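Local coordinates for protein type II secretion chaperone CpaB (Acinetobacter nosocomialis M2, PDB 6O38) that forms a complex with the secreted metalloprotease CpaA and probably acts as its chaperone in type II secretion, at residues Lys66-Tyr72 and Gly157-Gln162; Asp136-Met141 and Ala152-Asp156. All coordinates share one frame; numbering follows the deposited sequence.

Overall arrangement
Both contacts are antiparallel strand pairings in one large sheet, and they meet where strand 148-155 of interaction 2 lies beside strand 158-163 of interaction 1, the first running on through Asp156 and Gly157 into the second. Interaction 2, nested within the loop that interaction 1 closes, joins two successive strands of a hairpin and is largely buried, whereas interaction 1 brings together segments 85 residues apart and is only partly buried. Their chemistry differs accordingly. Interaction 1 is almost wholly backbone bonds and aliphatic contact; interaction 2 adds polar side chains that reach CpaA. Tyr72 connects the two, its ring packing on Thr139, Met141 and Ile154.

Interaction 1: residues Lys66-Tyr72 and Gly157-Gln162; sequences KGMVIKY and GVGLVQ
Ile70 sets its CG1 between its own backbone N and carbonyl carbon (chi1 52°), which turns this branch across the flank of Val161, with CG1 3.5 Å from Val161 CG2. Met68 reaches the same valine differently: its chain runs extended from CB and bends only at the last torsion (chi3 59°), laying CE 3.6 Å from Val161 CG2. The setting is an antiparallel pairing of strands 68-72 and 158-163 within the large sheet, a case of distant segments joined edge to edge. Met68, Ile70 and Val161 form an apolar cluster on one face, where Ile70 also touches Phe45 and Ile154; the selenomethionine at 68 lies alongside Val161, while Ile70 meets it at about a right angle. Ile70 CD1 rests 3.9 Å from Gly159 CA, which carries no side chain. On the other face, Val69 and Val158 lie side by side in loose contact, and Leu160 extends CD1 to within 3.4 Å of Met68 N, over the backbone at Gly67.

Reciprocal N-H to carbonyl bonds join Met68 with Val161 and Ile70 with Gly159. The bond from Val161 N to Met68 O is nearly straight at its hydrogen (175°). Ile70 N instead approaches Gly159 O from above the carbonyl plane. Gly157, at positive phi, marks the bend from strand 148-155, and Tyr72, whose hydroxyl bonds to Gln132, closes the pairing there: its backbone N donates to Gly157 O at 2.7 Å.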
ATOM      1  N   LYS G  66      -8.949  18.780  -4.439  1.00 82.67           N
ATOM      2  CA  LYS G  66      -7.922  18.090  -5.209  1.00 81.13           C
ATOM      3  C   LYS G  66      -8.114  16.580  -5.150  1.00 77.18           C
ATOM      4  O   LYS G  66      -8.083  15.985  -4.073  1.00 75.31           O
ATOM      5  CB  LYS G  66      -6.527  18.459  -4.699  1.00 82.72           C
ATOM      6  CG  LYS G  66      -6.186  19.935  -4.828  1.00 87.46           C
ATOM      7  CD  LYS G  66      -4.795  20.224  -4.289  1.00 89.15           C
ATOM      8  CE  LYS G  66      -4.445  21.698  -4.416  1.00 94.47           C
ATOM      9  NZ  LYS G  66      -3.088  21.990  -3.877  1.00 96.55           N
ATOM     10  N   GLY G  67      -8.311  15.966  -6.304  1.00 76.54           N
ATOM     11  CA  GLY G  67      -8.479  14.532  -6.377  1.00 73.40           C
ATOM     12  C   GLY G  67      -9.299  14.149  -7.593  1.00 74.25           C
ATOM     13  O   GLY G  67      -9.350  14.876  -8.579  1.00 77.34           O
HETATM   14  N   MSE G  68      -9.941  12.991  -7.485  1.00 73.92           N
HETATM   15  CA  MSE G  68     -10.692  12.412  -8.590  1.00 74.59           C
HETATM   16  C   MSE G  68     -12.145  12.166  -8.193  1.00 73.39           C
HETATM   17  O   MSE G  68     -12.433  11.296  -7.371  1.00 70.60           O
HETATM   18  CB  MSE G  68     -10.031  11.108  -9.037  1.00 73.52           C
HETATM   19  CG  MSE G  68     -10.640  10.461 -10.262  1.00 74.79           C
HETATM   20 SE   MSE G  68      -9.766   8.758 -10.617  0.47 74.10          SE
HETATM   21  CE  MSE G  68     -10.153   7.888  -8.921  1.00 69.24           C
ATOM     22  N   VAL G  69     -13.059  12.941  -8.780  1.00 74.41           N
ATOM     23  CA  VAL G  69     -14.469  12.835  -8.431  1.00 74.53           C
ATOM     24  C   VAL G  69     -15.036  11.528  -8.968  1.00 73.13           C
ATOM     25  O   VAL G  69     -14.741  11.118 -10.100  1.00 74.22           O
ATOM     26  CB  VAL G  69     -15.248  14.044  -8.977  1.00 79.23           C
ATOM     27  CG1 VAL G  69     -16.579  14.190  -8.252  1.00 79.51           C
ATOM     28  CG2 VAL G  69     -14.417  15.312  -8.855  1.00 81.47           C
ATOM     29  N   ILE G  70     -15.858  10.862  -8.155  1.00 73.36           N
ATOM     30  CA  ILE G  70     -16.434   9.572  -8.512  1.00 72.86           C
ATOM     31  C   ILE G  70     -17.889   9.517  -8.070  1.00 75.04           C
ATOM     32  O   ILE G  70     -18.316  10.218  -7.151  1.00 76.95           O
ATOM     33  CB  ILE G  70     -15.654   8.389  -7.891  1.00 70.77           C
ATOM     34  CG1 ILE G  70     -15.474   8.591  -6.383  1.00 70.57           C
ATOM     35  CG2 ILE G  70     -14.315   8.197  -8.592  1.00 69.08           C
ATOM     36  CD1 ILE G  70     -16.445   7.804  -5.527  1.00 70.94           C
ATOM     37  N   LYS G  71     -18.651   8.662  -8.747  1.00 75.12           N
ATOM     38  CA  LYS G  71     -20.018   8.343  -8.360  1.00 76.85           C
ATOM     39  C   LYS G  71     -20.041   6.961  -7.718  1.00 75.61           C
ATOM     40  O   LYS G  71     -19.299   6.064  -8.127  1.00 73.77           O
ATOM     41  CB  LYS G  71     -20.959   8.387  -9.566  1.00 77.54           C
ATOM     42  CG  LYS G  71     -22.423   8.172  -9.213  1.00 79.55           C
ATOM     43  CD  LYS G  71     -23.344   8.594 -10.346  1.00 82.87           C
ATOM     44  CE  LYS G  71     -24.802   8.477  -9.933  1.00 86.39           C
ATOM     45  NZ  LYS G  71     -25.722   9.042 -10.958  1.00 90.77           N
ATOM     46  N   TYR G  72     -20.894   6.795  -6.710  1.00 77.14           N
ATOM     47  CA  TYR G  72     -20.883   5.593  -5.893  1.00 76.06           C
ATOM     48  C   TYR G  72     -22.303   5.177  -5.544  1.00 78.03           C
ATOM     49  O   TYR G  72     -23.152   6.020  -5.243  1.00 80.34           O
ATOM     50  CB  TYR G  72     -20.066   5.818  -4.615  1.00 75.08           C
ATOM     51  CG  TYR G  72     -20.185   4.719  -3.587  1.00 74.51           C
ATOM     52  CD1 TYR G  72     -19.725   3.438  -3.853  1.00 72.73           C
ATOM     53  CD2 TYR G  72     -20.740   4.972  -2.340  1.00 76.11           C
ATOM     54  CE1 TYR G  72     -19.828   2.434  -2.910  1.00 72.47           C
ATOM     55  CE2 TYR G  72     -20.843   3.978  -1.392  1.00 75.84           C
ATOM     56  CZ  TYR G  72     -20.386   2.712  -1.681  1.00 73.98           C
ATOM     57  OH  TYR G  72     -20.490   1.723  -0.733  1.00 73.99           O
ATOM     58  N   GLY G 157     -23.772   9.477  -2.481  1.00 75.81           N
ATOM     59  CA  GLY G 157     -23.529   8.947  -3.806  1.00 76.87           C
ATOM     60  C   GLY G 157     -22.401   9.590  -4.581  1.00 75.89           C
ATOM     61  O   GLY G 157     -21.997   9.046  -5.616  1.00 76.49           O
ATOM     62  N   VAL G 158     -21.876  10.725  -4.125  1.00 75.07           N
ATOM     63  CA  VAL G 158     -20.758  11.396  -4.775  1.00 74.53           C
ATOM     64  C   VAL G 158     -19.581  11.399  -3.808  1.00 71.96           C
ATOM     65  O   VAL G 158     -19.762  11.568  -2.597  1.00 71.35           O
ATOM     66  CB  VAL G 158     -21.128  12.829  -5.218  1.00 76.42           C
ATOM     67  CG1 VAL G 158     -21.575  13.671  -4.031  1.00 75.80           C
ATOM     68  CG2 VAL G 158     -19.965  13.490  -5.950  1.00 76.48           C
ATOM     69  N   GLY G 159     -18.378  11.195  -4.341  1.00 70.74           N
ATOM     70  CA  GLY G 159     -17.208  11.059  -3.502  1.00 69.71           C
ATOM     71  C   GLY G 159     -15.960  11.575  -4.186  1.00 70.59           C
ATOM     72  O   GLY G 159     -15.990  12.025  -5.333  1.00 71.81           O
ATOM     73  N   LEU G 160     -14.850  11.502  -3.454  1.00 66.91           N
ATOM     74  CA  LEU G 160     -13.565  12.003  -3.922  1.00 69.15           C
ATOM     75  C   LEU G 160     -12.476  11.006  -3.562  1.00 68.61           C
ATOM     76  O   LEU G 160     -12.339  10.629  -2.395  1.00 67.96           O
ATOM     77  CB  LEU G 160     -13.250  13.372  -3.308  1.00 71.91           C
ATOM     78  CG  LEU G 160     -11.976  14.074  -3.785  1.00 74.33           C
ATOM     79  CD1 LEU G 160     -12.082  14.448  -5.255  1.00 73.97           C
ATOM     80  CD2 LEU G 160     -11.689  15.301  -2.931  1.00 77.24           C
ATOM     81  N   VAL G 161     -11.707  10.584  -4.562  1.00 68.71           N
ATOM     82  CA  VAL G 161     -10.557   9.711  -4.365  1.00 68.61           C
ATOM     83  C   VAL G 161      -9.297  10.519  -4.622  1.00 71.11           C
ATOM     84  O   VAL G 161      -9.239  11.318  -5.563  1.00 72.30           O
ATOM     85  CB  VAL G 161     -10.604   8.467  -5.272  1.00 67.19           C
ATOM     86  CG1 VAL G 161     -10.137   7.240  -4.508  1.00 66.01           C
ATOM     87  CG2 VAL G 161     -12.002   8.254  -5.801  1.00 65.75           C
ATOM     88  N   GLN G 162      -8.286  10.305  -3.785  1.00 67.20           N
ATOM     89  CA  GLN G 162      -7.049  11.059  -3.882  1.00 69.31           C
ATOM     90  C   GLN G 162      -5.919  10.239  -3.283  1.00 68.64           C
ATOM     91  O   GLN G 162      -6.141   9.337  -2.471  1.00 67.07           O
ATOM     92  CB  GLN G 162      -7.158  12.407  -3.159  1.00 71.31           C
ATOM     93  CG  GLN G 162      -7.473  12.270  -1.674  1.00 71.05           C
ATOM     94  CD  GLN G 162      -7.667  13.606  -0.984  1.00 73.58           C
ATOM     95  OE1 GLN G 162      -8.074  14.586  -1.607  1.00 75.23           O
ATOM     96  NE2 GLN G 162      -7.378  13.649   0.310  1.00 73.89           N
TER

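Interaction 2: residues Asp136-Met141 and Ala152-Asp156; sequences DHYTIM and AEIKD
Tyr138 and Glu153 meet with ring and carboxylate planes perpendicular, 90° apart, and Glu153 OE2 lies at the ring's edge, in its plane. There OE2 accepts a hydrogen bond from Tyr138 OH (2.5 Å). An extended glutamate chain, with CG anti to the backbone N (chi1 -179°), spans the diagonal between the strands. The same OE2 forms a salt bridge with Arg397 of the CpaA chain, so two partners, one of them charged, hold this carboxylate oxygen. Lys155 brings CD to the edge of the same ring, 4.2 Å from CD1 of Tyr138; its NZ binds the carbonyl of Leu389 of CpaA.

On the opposite face the side chains of the two strands make apolar contacts. Met141 CB sits 3.7 Å from Ala152 CB, and the extended chain of Met141 slants across Ile154, with Met141 CE 3.6 Å from Ile154 CD1. Paired backbone bonds join Thr139 with Ile154 and Met141 with Ala152. Beyond them, Asp156 N donates to His137 O at 2.8 Å, beside the inverse gamma turn centred on His137. The whole is an antiparallel beta hairpin whose Tyr138-Ile140-Glu153-Lys155 face meets CpaA, while Thr139, Met141 and Ile154 on the other pack against Tyr72.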
ATOM      1  N   ASP G 136     -26.263   8.158   7.847  1.00 78.13           N
ATOM      2  CA  ASP G 136     -25.693   9.132   6.926  1.00 77.88           C
ATOM      3  C   ASP G 136     -25.083   8.371   5.756  1.00 76.45           C
ATOM      4  O   ASP G 136     -24.230   7.501   5.959  1.00 74.11           O
ATOM      5  CB  ASP G 136     -24.639   9.994   7.619  1.00 76.99           C
ATOM      6  CG  ASP G 136     -24.981  10.279   9.065  1.00 78.05           C
ATOM      7  OD1 ASP G 136     -26.180  10.445   9.370  1.00 80.18           O
ATOM      8  OD2 ASP G 136     -24.052  10.325   9.898  1.00 77.28           O
ATOM      9  N   HIS G 137     -25.501   8.707   4.537  1.00 77.05           N
ATOM     10  CA  HIS G 137     -25.020   7.994   3.359  1.00 76.48           C
ATOM     11  C   HIS G 137     -23.562   8.352   3.114  1.00 73.31           C
ATOM     12  O   HIS G 137     -23.234   9.089   2.177  1.00 73.85           O
ATOM     13  CB  HIS G 137     -25.885   8.307   2.136  1.00 80.01           C
ATOM     14  CG  HIS G 137     -27.303   7.839   2.267  1.00 83.61           C
ATOM     15  ND1 HIS G 137     -28.186   8.384   3.173  1.00 85.58           N
ATOM     16  CD2 HIS G 137     -27.988   6.871   1.611  1.00 85.90           C
ATOM     17  CE1 HIS G 137     -29.354   7.776   3.068  1.00 89.07           C
ATOM     18  NE2 HIS G 137     -29.260   6.854   2.127  1.00 89.33           N
ATOM     19  N   TYR G 138     -22.685   7.823   3.964  1.00 73.66           N
ATOM     20  CA  TYR G 138     -21.284   8.210   4.030  1.00 71.65           C
ATOM     21  C   TYR G 138     -20.426   6.955   4.027  1.00 69.48           C
ATOM     22  O   TYR G 138     -20.663   6.036   4.817  1.00 68.75           O
ATOM     23  CB  TYR G 138     -21.035   9.038   5.296  1.00 71.27           C
ATOM     24  CG  TYR G 138     -19.649   9.615   5.440  1.00 69.59           C
ATOM     25  CD1 TYR G 138     -19.308  10.811   4.824  1.00 70.11           C
ATOM     26  CD2 TYR G 138     -18.690   8.982   6.219  1.00 67.66           C
ATOM     27  CE1 TYR G 138     -18.046  11.352   4.963  1.00 68.56           C
ATOM     28  CE2 TYR G 138     -17.425   9.514   6.365  1.00 66.33           C
ATOM     29  CZ  TYR G 138     -17.108  10.699   5.734  1.00 66.64           C
ATOM     30  OH  TYR G 138     -15.849  11.233   5.876  1.00 65.09           O
ATOM     31  N   THR G 139     -19.436   6.917   3.137  1.00 69.35           N
ATOM     32  CA  THR G 139     -18.578   5.752   2.970  1.00 67.56           C
ATOM     33  C   THR G 139     -17.129   6.199   2.861  1.00 66.76           C
ATOM     34  O   THR G 139     -16.820   7.162   2.153  1.00 67.70           O
ATOM     35  CB  THR G 139     -18.974   4.945   1.724  1.00 68.45           C
ATOM     36  OG1 THR G 139     -20.340   4.531   1.833  1.00 69.89           O
ATOM     37  CG2 THR G 139     -18.091   3.714   1.576  1.00 66.72           C
ATOM     38  N   ILE G 140     -16.245   5.496   3.566  1.00 64.87           N
ATOM     39  CA  ILE G 140     -14.808   5.734   3.511  1.00 63.84           C
ATOM     40  C   ILE G 140     -14.132   4.471   2.997  1.00 62.96           C
ATOM     41  O   ILE G 140     -14.430   3.367   3.467  1.00 62.02           O
ATOM     42  CB  ILE G 140     -14.247   6.138   4.886  1.00 62.93           C
ATOM     43  CG1 ILE G 140     -14.594   7.595   5.196  1.00 63.71           C
ATOM     44  CG2 ILE G 140     -12.740   5.925   4.941  1.00 61.62           C
ATOM     45  CD1 ILE G 140     -14.018   8.098   6.500  1.00 62.80           C
HETATM   46  N   MSE G 141     -13.230   4.633   2.032  1.00 62.73           N
HETATM   47  CA  MSE G 141     -12.491   3.501   1.483  1.00 62.81           C
HETATM   48  C   MSE G 141     -10.989   3.664   1.654  1.00 64.51           C
HETATM   49  O   MSE G 141     -10.438   4.739   1.417  1.00 66.60           O
HETATM   50  CB  MSE G 141     -12.810   3.315   0.000  1.00 66.20           C
HETATM   51  CG  MSE G 141     -14.268   3.064  -0.294  1.00 66.43           C
HETATM   52 SE   MSE G 141     -14.548   2.624  -2.166  0.52 67.65          SE
HETATM   53  CE  MSE G 141     -16.486   2.739  -2.178  1.00 69.60           C
ATOM     54  N   ALA G 152     -10.928   7.214  -0.290  1.00 65.95           N
ATOM     55  CA  ALA G 152     -12.156   7.671  -0.926  1.00 65.25           C
ATOM     56  C   ALA G 152     -13.142   8.085   0.154  1.00 64.13           C
ATOM     57  O   ALA G 152     -13.455   7.291   1.047  1.00 62.08           O
ATOM     58  CB  ALA G 152     -12.759   6.581  -1.818  1.00 63.20           C
ATOM     59  N   GLU G 153     -13.620   9.324   0.080  1.00 65.15           N
ATOM     60  CA  GLU G 153     -14.624   9.844   1.001  1.00 64.16           C
ATOM     61  C   GLU G 153     -15.873  10.181   0.200  1.00 63.95           C
ATOM     62  O   GLU G 153     -15.841  11.069  -0.658  1.00 65.89           O
ATOM     63  CB  GLU G 153     -14.100  11.074   1.744  1.00 67.34           C
ATOM     64  CG  GLU G 153     -15.078  11.665   2.742  1.00 66.12           C
ATOM     65  CD  GLU G 153     -14.448  12.742   3.603  1.00 69.60           C
ATOM     66  OE1 GLU G 153     -13.294  13.128   3.322  1.00 73.79           O
ATOM     67  OE2 GLU G 153     -15.102  13.196   4.564  1.00 68.11           O
ATOM     68  N   ILE G 154     -16.969   9.481   0.486  1.00 69.12           N
ATOM     69  CA  ILE G 154     -18.189   9.560  -0.308  1.00 69.31           C
ATOM     70  C   ILE G 154     -19.337  10.016   0.580  1.00 68.63           C
ATOM     71  O   ILE G 154     -19.450   9.592   1.735  1.00 68.00           O
ATOM     72  CB  ILE G 154     -18.514   8.206  -0.972  1.00 68.69           C
ATOM     73  CG1 ILE G 154     -17.331   7.735  -1.819  1.00 68.77           C
ATOM     74  CG2 ILE G 154     -19.763   8.309  -1.829  1.00 70.87           C
ATOM     75  CD1 ILE G 154     -17.346   6.257  -2.115  1.00 68.33           C
ATOM     76  N   LYS G 155     -20.188  10.887   0.036  1.00 70.86           N
ATOM     77  CA  LYS G 155     -21.353  11.402   0.747  1.00 71.81           C
ATOM     78  C   LYS G 155     -22.498  11.562  -0.240  1.00 74.34           C
ATOM     79  O   LYS G 155     -22.383  12.328  -1.203  1.00 75.29           O
ATOM     80  CB  LYS G 155     -21.041  12.737   1.430  1.00 71.38           C
ATOM     81  CG  LYS G 155     -22.255  13.431   2.028  1.00 72.45           C
ATOM     82  CD  LYS G 155     -22.675  12.797   3.344  1.00 72.00           C
ATOM     83  CE  LYS G 155     -23.872  13.520   3.943  1.00 73.39           C
ATOM     84  NZ  LYS G 155     -24.406  12.819   5.145  1.00 73.56           N
ATOM     85  N   ASP G 156     -23.595  10.842   0.003  1.00 73.55           N
ATOM     86  CA  ASP G 156     -24.805  10.916  -0.821  1.00 76.51           C
ATOM     87  C   ASP G 156     -24.520  10.562  -2.281  1.00 77.52           C
ATOM     88  O   ASP G 156     -24.960  11.244  -3.209  1.00 79.57           O
ATOM     89  CB  ASP G 156     -25.464  12.294  -0.709  1.00 77.72           C
ATOM     90  CG  ASP G 156     -25.949  12.596   0.695  1.00 77.24           C
ATOM     91  OD1 ASP G 156     -26.364  11.650   1.399  1.00 77.45           O
ATOM     92  OD2 ASP G 156     -25.918  13.779   1.095  1.00 76.91           O
TER